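PDB 3N8H: pantothenate synthetase, which probably catalyses the ATP-dependent condensation of pantoate with beta-alanine to pantothenate, passing through a pantoyl-adenylate intermediate. Local coordinates for residues Ser15-Asn18 with Ser19-Lys22; Leu77-Asp80 with Ile81-Leu84; Ser189-Lys192 with Asn193-Ser196; Gln235-Asn239 with Arg240-Ala244. All coordinates share one frame; numbering follows the deposited sequence.

Contact 1 (Ser15-Asn18 with Ser19-Lys22); sequences SIRN and SLIK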
loop_
_atom_site.group_PDB
_atom_site.type_symbol
_atom_site.label_atom_id
_atom_site.label_comp_id
_atom_site.label_asym_id
_atom_site.label_seq_id
_atom_site.Cartn_x
_atom_site.Cartn_y
_atom_site.Cartn_z
ATOM N N SER A 15 -11.391 -2.280 -19.894
ATOM C CA SER A 15 -11.811 -2.082 -21.270
ATOM C C SER A 15 -12.023 -0.608 -21.534
ATOM O O SER A 15 -11.312 0.002 -22.330
ATOM C CB SER A 15 -13.104 -2.846 -21.565
ATOM O OG SER A 15 -12.902 -4.250 -21.516
ATOM N N ILE A 16 -12.999 -0.025 -20.850
ATOM C CA ILE A 16 -13.345 1.358 -21.118
ATOM C C ILE A 16 -12.189 2.321 -20.792
ATOM O O ILE A 16 -11.912 3.257 -21.562
ATOM C CB ILE A 16 -14.669 1.758 -20.428
ATOM C CG1 ILE A 16 -15.024 3.208 -20.760
ATOM C CG2 ILE A 16 -14.605 1.513 -18.935
ATOM C CD1 ILE A 16 -15.222 3.468 -22.257
ATOM N N ARG A 17 -11.501 2.072 -19.676
ATOM C CA ARG A 17 -10.399 2.929 -19.252
ATOM C C ARG A 17 -9.298 2.965 -20.311
ATOM O O ARG A 17 -8.764 4.029 -20.638
ATOM C CB ARG A 17 -9.824 2.443 -17.920
ATOM C CG ARG A 17 -8.688 3.295 -17.369
ATOM C CD ARG A 17 -9.129 4.735 -17.227
ATOM N NE ARG A 17 -8.030 5.623 -16.873
ATOM C CZ ARG A 17 -7.110 6.059 -17.736
ATOM N NH1 ARG A 17 -6.154 6.881 -17.323
ATOM N NH2 ARG A 17 -7.133 5.670 -19.007
ATOM N N ASN A 18 -8.963 1.797 -20.844
ATOM C CA ASN A 18 -7.848 1.693 -21.780
ATOM C C ASN A 18 -8.184 2.247 -23.157
ATOM O O ASN A 18 -7.304 2.411 -24.002
ATOM C CB ASN A 18 -7.341 0.252 -21.868
ATOM C CG ASN A 18 -6.683 -0.207 -20.579
ATOM O OD1 ASN A 18 -6.314 0.611 -19.732
ATOM N ND2 ASN A 18 -6.533 -1.517 -20.423
ATOM N N SER A 19 -9.463 2.555 -23.364
ATOM C CA SER A 19 -9.934 3.116 -24.629
ATOM C C SER A 19 -9.851 4.641 -24.676
ATOM O O SER A 19 -10.063 5.244 -25.723
ATOM C CB SER A 19 -11.372 2.675 -24.901
ATOM O OG SER A 19 -11.961 2.127 -23.736
ATOM N N LEU A 20 -9.550 5.268 -23.542
ATOM C CA LEU A 20 -9.473 6.726 -23.498
ATOM C C LEU A 20 -8.131 7.227 -24.037
ATOM O O LEU A 20 -7.087 6.646 -23.747
ATOM C CB LEU A 20 -9.694 7.233 -22.068
ATOM C CG LEU A 20 -10.969 6.751 -21.370
ATOM C CD1 LEU A 20 -11.047 7.286 -19.950
ATOM C CD2 LEU A 20 -12.209 7.141 -22.161
ATOM N N ILE A 21 -8.156 8.300 -24.823
ATOM C CA ILE A 21 -6.903 8.914 -25.263
ATOM C C ILE A 21 -6.355 9.859 -24.179
ATOM O O ILE A 21 -7.116 10.383 -23.353
ATOM C CB ILE A 21 -7.032 9.611 -26.652
ATOM C CG1 ILE A 21 -5.672 10.143 -27.131
ATOM C CG2 ILE A 21 -8.064 10.721 -26.609
ATOM C CD1 ILE A 21 -4.563 9.091 -27.211
ATOM N N LYS A 22 -5.036 10.047 -24.174
ATOM C CA LYS A 22 -4.341 10.821 -23.141
ATOM C C LYS A 22 -4.800 12.279 -23.088
ATOM O O LYS A 22 -4.662 12.951 -22.058
ATOM C CB LYS A 22 -2.832 10.763 -23.387
ATOM C CG LYS A 22 -2.427 11.290 -24.767
ATOM C CD LYS A 22 -1.103 10.705 -25.255
ATOM C CE LYS A 22 -1.269 9.296 -25.826
ATOM N NZ LYS A 22 0.024 8.738 -26.332
#
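The C-terminal turn of helix 10-18, where the chain unwinds into the loop leading to strand 26-31, is held by Ser-19 and Leu-20 folding back on the carbonyl groups of Ser-15, Ile-16 and Arg-17. Two backbone bonds run from residue i+3 to residue i: Ser-19 N donates to Ile-16 O at 3.1 Å and Leu-20 N to Arg-17 O at 3.3 Å. Both donors stand above the carbonyl plane, the second 58° out of it, and the i+4 to i bond from Ser-19 N to Ser-15 O is only weak. The hydroxyl of Ser-19 lies close to two of these carbonyl oxygens, Ser-15 O and Ile-16 O. Which of them accepts its proton is not settled, and the nearly eclipsed side chain (chi1 14°) makes the placement of OG doubtful.

Leu-20 lays CG over the carbonyl oxygens of Ile-16 and Arg-17, and its CD1 meets CD of Arg-17 at 4.2 Å, the two side chains crossing nearly at right angles. The arginine chain reaches this place by bending at chi2 (56°). Beyond CD, its guanidinium bonds through NE to Thr-142 O and through NH1 to Lys-143 O, at the C-terminal end of helix 127-142, while Arg-17 and Leu-20 both pack on Ile-26 at the start of strand 26-31.

Contact 2 (Leu77-Asp80 with Ile81-Leu84); sequences LQQD and IQIL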
loop_
_atom_site.group_PDB
_atom_site.type_symbol
_atom_site.label_atom_id
_atom_site.label_comp_id
_atom_site.label_asym_id
_atom_site.label_seq_id
_atom_site.Cartn_x
_atom_site.Cartn_y
_atom_site.Cartn_z
ATOM N N LEU A 77 -29.065 1.266 -5.313
ATOM C CA LEU A 77 -28.295 1.314 -6.556
ATOM C C LEU A 77 -29.113 1.883 -7.727
ATOM O O LEU A 77 -28.608 2.689 -8.523
ATOM C CB LEU A 77 -27.741 -0.081 -6.891
ATOM C CG LEU A 77 -26.933 -0.284 -8.177
ATOM C CD1 LEU A 77 -25.729 0.676 -8.293
ATOM C CD2 LEU A 77 -26.489 -1.753 -8.305
ATOM N N GLN A 78 -30.381 1.502 -7.824
ATOM C CA GLN A 78 -31.180 2.000 -8.953
ATOM C C GLN A 78 -31.362 3.521 -8.883
ATOM O O GLN A 78 -31.257 4.215 -9.894
ATOM C CB GLN A 78 -32.528 1.282 -9.070
ATOM C CG GLN A 78 -32.407 -0.197 -9.461
ATOM C CD GLN A 78 -31.369 -0.453 -10.559
ATOM O OE1 GLN A 78 -31.532 -0.013 -11.699
ATOM N NE2 GLN A 78 -30.302 -1.184 -10.216
ATOM N N GLN A 79 -31.608 4.040 -7.683
ATOM C CA GLN A 79 -31.744 5.480 -7.517
ATOM C C GLN A 79 -30.411 6.181 -7.829
ATOM O O GLN A 79 -30.382 7.230 -8.494
ATOM C CB GLN A 79 -32.252 5.794 -6.113
ATOM C CG GLN A 79 -31.769 7.116 -5.547
ATOM C CD GLN A 79 -32.734 8.264 -5.795
ATOM O OE1 GLN A 79 -33.093 8.997 -4.867
ATOM N NE2 GLN A 79 -33.153 8.430 -7.047
ATOM N N ASP A 80 -29.313 5.585 -7.362
ATOM C CA ASP A 80 -27.975 6.120 -7.609
ATOM C C ASP A 80 -27.675 6.189 -9.115
ATOM O O ASP A 80 -27.151 7.192 -9.639
ATOM C CB ASP A 80 -26.918 5.252 -6.914
ATOM C CG ASP A 80 -26.968 5.344 -5.380
ATOM O OD1 ASP A 80 -27.643 6.256 -4.820
ATOM O OD2 ASP A 80 -26.307 4.487 -4.738
ATOM N N ILE A 81 -28.002 5.110 -9.809
ATOM C CA ILE A 81 -27.817 5.058 -11.256
ATOM C C ILE A 81 -28.602 6.168 -11.951
ATOM O O ILE A 81 -28.050 6.882 -12.794
ATOM C CB ILE A 81 -28.178 3.677 -11.832
ATOM C CG1 ILE A 81 -27.100 2.661 -11.457
ATOM C CG2 ILE A 81 -28.338 3.748 -13.359
ATOM C CD1 ILE A 81 -27.475 1.226 -11.749
ATOM N N GLN A 82 -29.871 6.336 -11.586
ATOM C CA GLN A 82 -30.683 7.432 -12.145
ATOM C C GLN A 82 -30.063 8.824 -11.920
ATOM O O GLN A 82 -30.063 9.675 -12.829
ATOM C CB GLN A 82 -32.110 7.410 -11.592
ATOM C CG GLN A 82 -33.026 6.383 -12.230
ATOM C CD GLN A 82 -34.434 6.493 -11.673
ATOM O OE1 GLN A 82 -34.612 6.733 -10.478
ATOM N NE2 GLN A 82 -35.445 6.338 -12.540
ATOM N N ILE A 83 -29.557 9.056 -10.708
ATOM C CA ILE A 83 -28.900 10.320 -10.392
ATOM C C ILE A 83 -27.696 10.584 -11.300
ATOM O O ILE A 83 -27.574 11.655 -11.906
ATOM C CB ILE A 83 -28.444 10.345 -8.931
ATOM C CG1 ILE A 83 -29.651 10.596 -8.025
ATOM C CG2 ILE A 83 -27.413 11.436 -8.719
ATOM C CD1 ILE A 83 -29.731 9.665 -6.867
ATOM N N LEU A 84 -26.819 9.589 -11.402
ATOM C CA LEU A 84 -25.599 9.706 -12.181
ATOM C C LEU A 84 -25.884 9.941 -13.657
ATOM O O LEU A 84 -25.271 10.800 -14.303
ATOM C CB LEU A 84 -24.756 8.453 -11.989
ATOM C CG LEU A 84 -24.229 8.332 -10.554
ATOM C CD1 LEU A 84 -23.572 6.984 -10.336
ATOM C CD2 LEU A 84 -23.255 9.476 -10.259
#
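Leu-77 and Ile-81, one turn apart on helix 77-86, make the apolar contact of this pair of segments: CD1 of Leu-77 lies 3.9 Å from CD1 of Ile-81, the side chains meeting at a slant. Ile-81 sends CG1 back toward the preceding turn, anti to its own carbonyl carbon (chi1 -73°), which brings CG1 over Leu-77 O as well. Gln-78 bends at chi2 and runs alongside Ile-81 in the same direction, its NE2 4.0 Å from Ile-81 CD1. On another side of the helix, CD1 of Ile-83 lies against the bent side chain of Gln-79, but it also comes unusually near the backbone oxygen of that glutamine, and the placement of this methyl group is doubtful.

The backbone bonds are regular alpha-helical i to i+4 links. Ile-81 N reaches Leu-77 O at 2.8 Å, Gln-82 N and Ile-83 N bind Gln-78 O and Gln-79 O, and Leu-84 N donates to Asp-80 O at 3.0 Å with an N-H...O angle of 167°.

Buried Asp-80 has its polar partners outside the helix. Its carboxylate accepts two backbone N-H groups, OD2 from Ala-34 and OD1 from Leu-35, which would fix its rotation and tie the helix to the predicted ATP-binding segment that also contains His-39, the predicted proton donor. Around this anchor, Leu-84 packs on Val-55 and Ile-57 of strand 52-57 and, with Ile-81, on Leu-92 of strand 91-93, seating helix 77-86 against the parallel sheet.

Contact 3 (Ser189-Lys192 with Asn193-Ser196); sequences SRNK and NLTS. With PRO (proline), chain C.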
loop_
_atom_site.group_PDB
_atom_site.type_symbol
_atom_site.label_atom_id
_atom_site.label_comp_id
_atom_site.label_asym_id
_atom_site.label_seq_id
_atom_site.Cartn_x
_atom_site.Cartn_y
_atom_site.Cartn_z
ATOM N N SER A 189 -24.947 10.103 3.811
ATOM C CA SER A 189 -25.753 8.936 3.434
ATOM C C SER A 189 -26.454 8.302 4.635
ATOM O O SER A 189 -27.608 7.893 4.541
ATOM C CB SER A 189 -24.912 7.882 2.690
ATOM O OG SER A 189 -24.408 8.417 1.472
ATOM N N ARG A 190 -25.749 8.221 5.762
ATOM C CA ARG A 190 -26.323 7.646 6.974
ATOM C C ARG A 190 -27.542 8.442 7.470
ATOM O O ARG A 190 -28.367 7.913 8.231
ATOM C CB ARG A 190 -25.256 7.516 8.077
ATOM C CG ARG A 190 -24.317 6.311 7.907
ATOM C CD ARG A 190 -23.297 6.240 9.073
ATOM N NE ARG A 190 -22.259 5.230 8.863
ATOM C CZ ARG A 190 -21.129 5.454 8.191
ATOM N NH1 ARG A 190 -20.891 6.652 7.674
ATOM N NH2 ARG A 190 -20.233 4.488 8.036
ATOM N N ASN A 191 -27.658 9.702 7.039
ATOM C CA ASN A 191 -28.831 10.511 7.365
ATOM C C ASN A 191 -30.120 9.798 6.937
ATOM O O ASN A 191 -31.193 10.059 7.494
ATOM C CB ASN A 191 -28.803 11.887 6.657
ATOM C CG ASN A 191 -27.807 12.874 7.269
ATOM O OD1 ASN A 191 -26.994 12.520 8.124
ATOM N ND2 ASN A 191 -27.873 14.124 6.815
ATOM N N LYS A 192 -30.028 8.945 5.911
ATOM C CA LYS A 192 -31.232 8.274 5.399
ATOM C C LYS A 192 -31.765 7.282 6.432
ATOM O O LYS A 192 -32.894 6.822 6.329
ATOM C CB LYS A 192 -30.976 7.581 4.053
ATOM C CG LYS A 192 -30.661 8.558 2.915
ATOM C CD LYS A 192 -29.640 7.994 1.938
ATOM C CE LYS A 192 -28.950 9.112 1.158
ATOM N NZ LYS A 192 -29.141 8.940 -0.297
ATOM N N ASN A 193 -30.937 6.970 7.427
ATOM C CA ASN A 193 -31.320 6.050 8.490
ATOM C C ASN A 193 -31.970 6.763 9.668
ATOM O O ASN A 193 -32.463 6.120 10.592
ATOM C CB ASN A 193 -30.114 5.221 8.948
ATOM C CG ASN A 193 -29.759 4.120 7.956
ATOM O OD1 ASN A 193 -30.558 3.788 7.069
ATOM N ND2 ASN A 193 -28.560 3.560 8.089
ATOM N N LEU A 194 -31.991 8.094 9.619
ATOM C CA LEU A 194 -32.626 8.878 10.681
ATOM C C LEU A 194 -34.141 8.888 10.553
ATOM O O LEU A 194 -34.681 9.137 9.466
ATOM C CB LEU A 194 -32.151 10.325 10.644
ATOM C CG LEU A 194 -30.673 10.638 10.848
ATOM C CD1 LEU A 194 -30.438 12.128 10.487
ATOM C CD2 LEU A 194 -30.254 10.319 12.284
ATOM N N THR A 195 -34.827 8.641 11.664
ATOM C CA THR A 195 -36.271 8.784 11.689
ATOM C C THR A 195 -36.623 10.267 11.690
ATOM O O THR A 195 -35.744 11.129 11.749
ATOM C CB THR A 195 -36.897 8.132 12.941
ATOM O OG1 THR A 195 -36.509 8.872 14.107
ATOM C CG2 THR A 195 -36.451 6.674 13.072
ATOM N N SER A 196 -37.921 10.551 11.641
ATOM C CA SER A 196 -38.416 11.920 11.682
ATOM C C SER A 196 -38.023 12.652 12.969
ATOM O O SER A 196 -37.615 13.820 12.925
ATOM C CB SER A 196 -39.933 11.937 11.507
ATOM O OG SER A 196 -40.537 10.960 12.341
HETATM N N PRO C . -17.672 7.780 4.690
HETATM C CA PRO C . -16.761 6.657 4.891
HETATM C C PRO C . -17.307 5.713 5.963
HETATM O O PRO C . -18.296 6.056 6.624
HETATM C CB PRO C . -15.482 7.341 5.377
HETATM C CG PRO C . -15.517 8.681 4.720
HETATM C CD PRO C . -16.971 9.074 4.655
#
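Arg-190 holds the modelled oxygen O of the bound proline at the edge of its guanidinium: NH1 and NH2 both donate to it, each at 2.9 Å with an N-H...O angle of 145°. The oxygen lies near the guanidinium plane, and the ligand carbon C lies in it. The chain from CG to NE is extended, carrying the group away from the turn at its root and into the pocket. Gln-63 and Gln-156, predicted to bind pantoate, also line this pocket, so the proline probably lies in or near the pantoate site. Asp-69 also forms a salt bridge with NH2 and probably helps hold the guanidinium in this orientation.

The root of Arg-190 is set by a short 3-10 turn. Asn-193 N donates to Arg-190 O at 2.9 Å, and Leu-194 N to Asn-191 O at 3.0 Å, the latter from 64° above the carbonyl plane. Leu-194 folds back with CG 3.4 Å from Asn-191 O and lies alongside the asparagine side chain, whose CB is 4.2 Å from Leu-194 CD1. Asn-191 ND2 in turn bonds Pro-186 O, and Asn-193 ND2 bonds Thr-72 O.

Ser-189 and Arg-190 belong to the predicted ATP-binding residues, and Ser-189 OG bonds Ala-34 O. Thr-195 then occupies the N-cap of helix 196-210, while Arg-190, Asn-193 and Leu-194 rest on Val-250, and Asn-191 on Leu-252, of strand 250-257.

Contact 4 (Gln235-Asn239 with Arg240-Ala244); sequences QKLNN and RIFLA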
loop_
_atom_site.group_PDB
_atom_site.type_symbol
_atom_site.label_atom_id
_atom_site.label_comp_id
_atom_site.label_asym_id
_atom_site.label_seq_id
_atom_site.Cartn_x
_atom_site.Cartn_y
_atom_site.Cartn_z
ATOM N N GLN A 235 -13.729 18.661 19.498
ATOM C CA GLN A 235 -12.381 19.161 19.717
ATOM C C GLN A 235 -12.036 20.295 18.774
ATOM O O GLN A 235 -12.545 20.371 17.641
ATOM C CB GLN A 235 -11.364 18.034 19.506
ATOM C CG GLN A 235 -11.420 16.938 20.549
ATOM C CD GLN A 235 -10.044 16.447 20.957
ATOM O OE1 GLN A 235 -9.028 16.801 20.347
ATOM N NE2 GLN A 235 -10.005 15.619 21.989
ATOM N N LYS A 236 -11.164 21.177 19.242
ATOM C CA LYS A 236 -10.533 22.154 18.363
ATOM C C LYS A 236 -9.195 21.622 17.897
ATOM O O LYS A 236 -8.332 21.303 18.704
ATOM C CB LYS A 236 -10.320 23.484 19.076
ATOM C CG LYS A 236 -11.585 24.079 19.652
ATOM C CD LYS A 236 -11.291 25.345 20.436
ATOM C CE LYS A 236 -12.477 25.745 21.281
ATOM N NZ LYS A 236 -12.186 26.987 22.080
ATOM N N LEU A 237 -9.034 21.499 16.590
ATOM C CA LEU A 237 -7.736 21.171 16.020
ATOM C C LEU A 237 -7.347 22.354 15.152
ATOM O O LEU A 237 -8.039 22.670 14.180
ATOM C CB LEU A 237 -7.805 19.893 15.184
ATOM C CG LEU A 237 -6.546 19.037 14.949
ATOM C CD1 LEU A 237 -6.436 18.622 13.478
ATOM C CD2 LEU A 237 -5.254 19.693 15.441
ATOM N N ASN A 238 -6.257 23.024 15.511
ATOM C CA ASN A 238 -5.885 24.248 14.816
ATOM C C ASN A 238 -6.995 25.287 14.964
ATOM O O ASN A 238 -7.341 25.663 16.086
ATOM C CB ASN A 238 -5.569 23.956 13.350
ATOM C CG ASN A 238 -4.213 23.310 13.175
ATOM O OD1 ASN A 238 -3.188 23.991 13.220
ATOM N ND2 ASN A 238 -4.193 21.991 12.999
ATOM N N ASN A 239 -7.564 25.752 13.858
ATOM C CA ASN A 239 -8.668 26.699 13.981
ATOM C C ASN A 239 -10.011 26.119 13.539
ATOM O O ASN A 239 -10.929 26.857 13.168
ATOM C CB ASN A 239 -8.358 28.018 13.264
ATOM C CG ASN A 239 -7.784 27.810 11.876
ATOM O OD1 ASN A 239 -8.233 26.936 11.129
ATOM N ND2 ASN A 239 -6.783 28.621 11.521
ATOM N N ARG A 240 -10.124 24.795 13.603
ATOM C CA ARG A 240 -11.371 24.124 13.243
ATOM C C ARG A 240 -11.956 23.430 14.452
ATOM O O ARG A 240 -11.237 23.055 15.379
ATOM C CB ARG A 240 -11.137 23.100 12.123
ATOM C CG ARG A 240 -10.430 23.693 10.906
ATOM C CD ARG A 240 -10.326 22.709 9.759
ATOM N NE ARG A 240 -11.623 22.488 9.137
ATOM C CZ ARG A 240 -12.120 23.232 8.156
ATOM N NH1 ARG A 240 -11.434 24.253 7.655
ATOM N NH2 ARG A 240 -13.304 22.948 7.670
ATOM N N ILE A 241 -13.271 23.289 14.448
ATOM C CA ILE A 241 -13.954 22.385 15.352
ATOM C C ILE A 241 -14.237 21.065 14.635
ATOM O O ILE A 241 -14.772 21.058 13.514
ATOM C CB ILE A 241 -15.296 22.963 15.801
ATOM C CG1 ILE A 241 -15.106 24.320 16.480
ATOM C CG2 ILE A 241 -16.022 21.981 16.720
ATOM C CD1 ILE A 241 -14.221 24.279 17.729
ATOM N N PHE A 242 -13.882 19.965 15.297
ATOM C CA PHE A 242 -14.213 18.607 14.877
ATOM C C PHE A 242 -15.173 17.955 15.874
ATOM O O PHE A 242 -14.971 18.028 17.082
ATOM C CB PHE A 242 -12.948 17.750 14.814
ATOM C CG PHE A 242 -12.027 18.113 13.690
ATOM C CD1 PHE A 242 -11.924 17.301 12.572
ATOM C CD2 PHE A 242 -11.290 19.287 13.742
ATOM C CE1 PHE A 242 -11.080 17.646 11.533
ATOM C CE2 PHE A 242 -10.435 19.635 12.714
ATOM C CZ PHE A 242 -10.335 18.812 11.605
ATOM N N LEU A 243 -16.200 17.295 15.368
ATOM C CA LEU A 243 -17.105 16.540 16.239
ATOM C C LEU A 243 -17.712 15.331 15.544
ATOM O O LEU A 243 -17.671 15.212 14.308
ATOM C CB LEU A 243 -18.222 17.427 16.817
ATOM C CG LEU A 243 -19.382 17.785 15.890
ATOM C CD1 LEU A 243 -20.633 17.927 16.718
ATOM C CD2 LEU A 243 -19.066 19.082 15.183
ATOM N N ALA A 244 -18.269 14.448 16.367
ATOM C CA ALA A 244 -18.983 13.260 15.924
ATOM C C ALA A 244 -19.967 12.945 17.038
ATOM O O ALA A 244 -19.670 13.161 18.238
ATOM C CB ALA A 244 -18.018 12.069 15.739
#
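Backbone hydrogen bonds join Gln-235 to Phe-242 and Leu-237 to Arg-240 across a tight antiparallel hairpin. In the first pair Phe-242 N donates to Gln-235 O at 2.7 Å in an almost straight bond (N-H...O angle 175°), and Gln-235 N returns one to Phe-242 O. In the second, Leu-237 N and Arg-240 O are 3.0 Å apart, and Arg-240 N binds Leu-237 O to close the type II' turn through Asn-238 and Asn-239. Between them sits the non-hydrogen-bonded pair Lys-236 and Ile-241, where Lys-236 CA approaches Arg-240 O at 3.2 Å as a CA-H...O contact.

Among the side chains, Leu-237 CB approaches Phe-242 CE2 obliquely, at 3.6 Å. On the other face, Lys-236 and Ile-241 run side by side; Lys-236 CG and Ile-241 CD1, at 3.3 Å, are closer than a normal carbon-carbon contact, so their placement is doubtful.

Arg-240 bends at chi3 (72°) on its way to Glu-151, a predicted ATP-binding residue, with which NH2 forms a salt bridge; NH2 also hydrogen-bonds Asn-255 OD1. Phe-242 meets the Tyr-154 ring, while strand 240-247 is the middle strand of its sheet, bonded through Ile-241 and Leu-243 to strand 250-257.

In the fold
Each contact closes only a local turn, and the four follow one another in series without nesting or crossing. Contact 1 lies where helix 10-18 gives way to the loop before strand 26-31, at the edge of the molecule. Contact 2, in helix 77-86, lies on the parallel alpha/beta core, its centre about 24 Å from that of contact 1. Contact 3 falls in the loop between strand 172-176 and helix 196-210, where the chain passes from the parallel sheet to the C-terminal part; its nearest atoms are about 5 Å from contact 2, and both reach Ala-34. Contact 4 closes a hairpin of the antiparallel sheet, whose strand 250-257 also supports contact 3. Contacts 1 and 4 lie on opposite sides of the chain's centre.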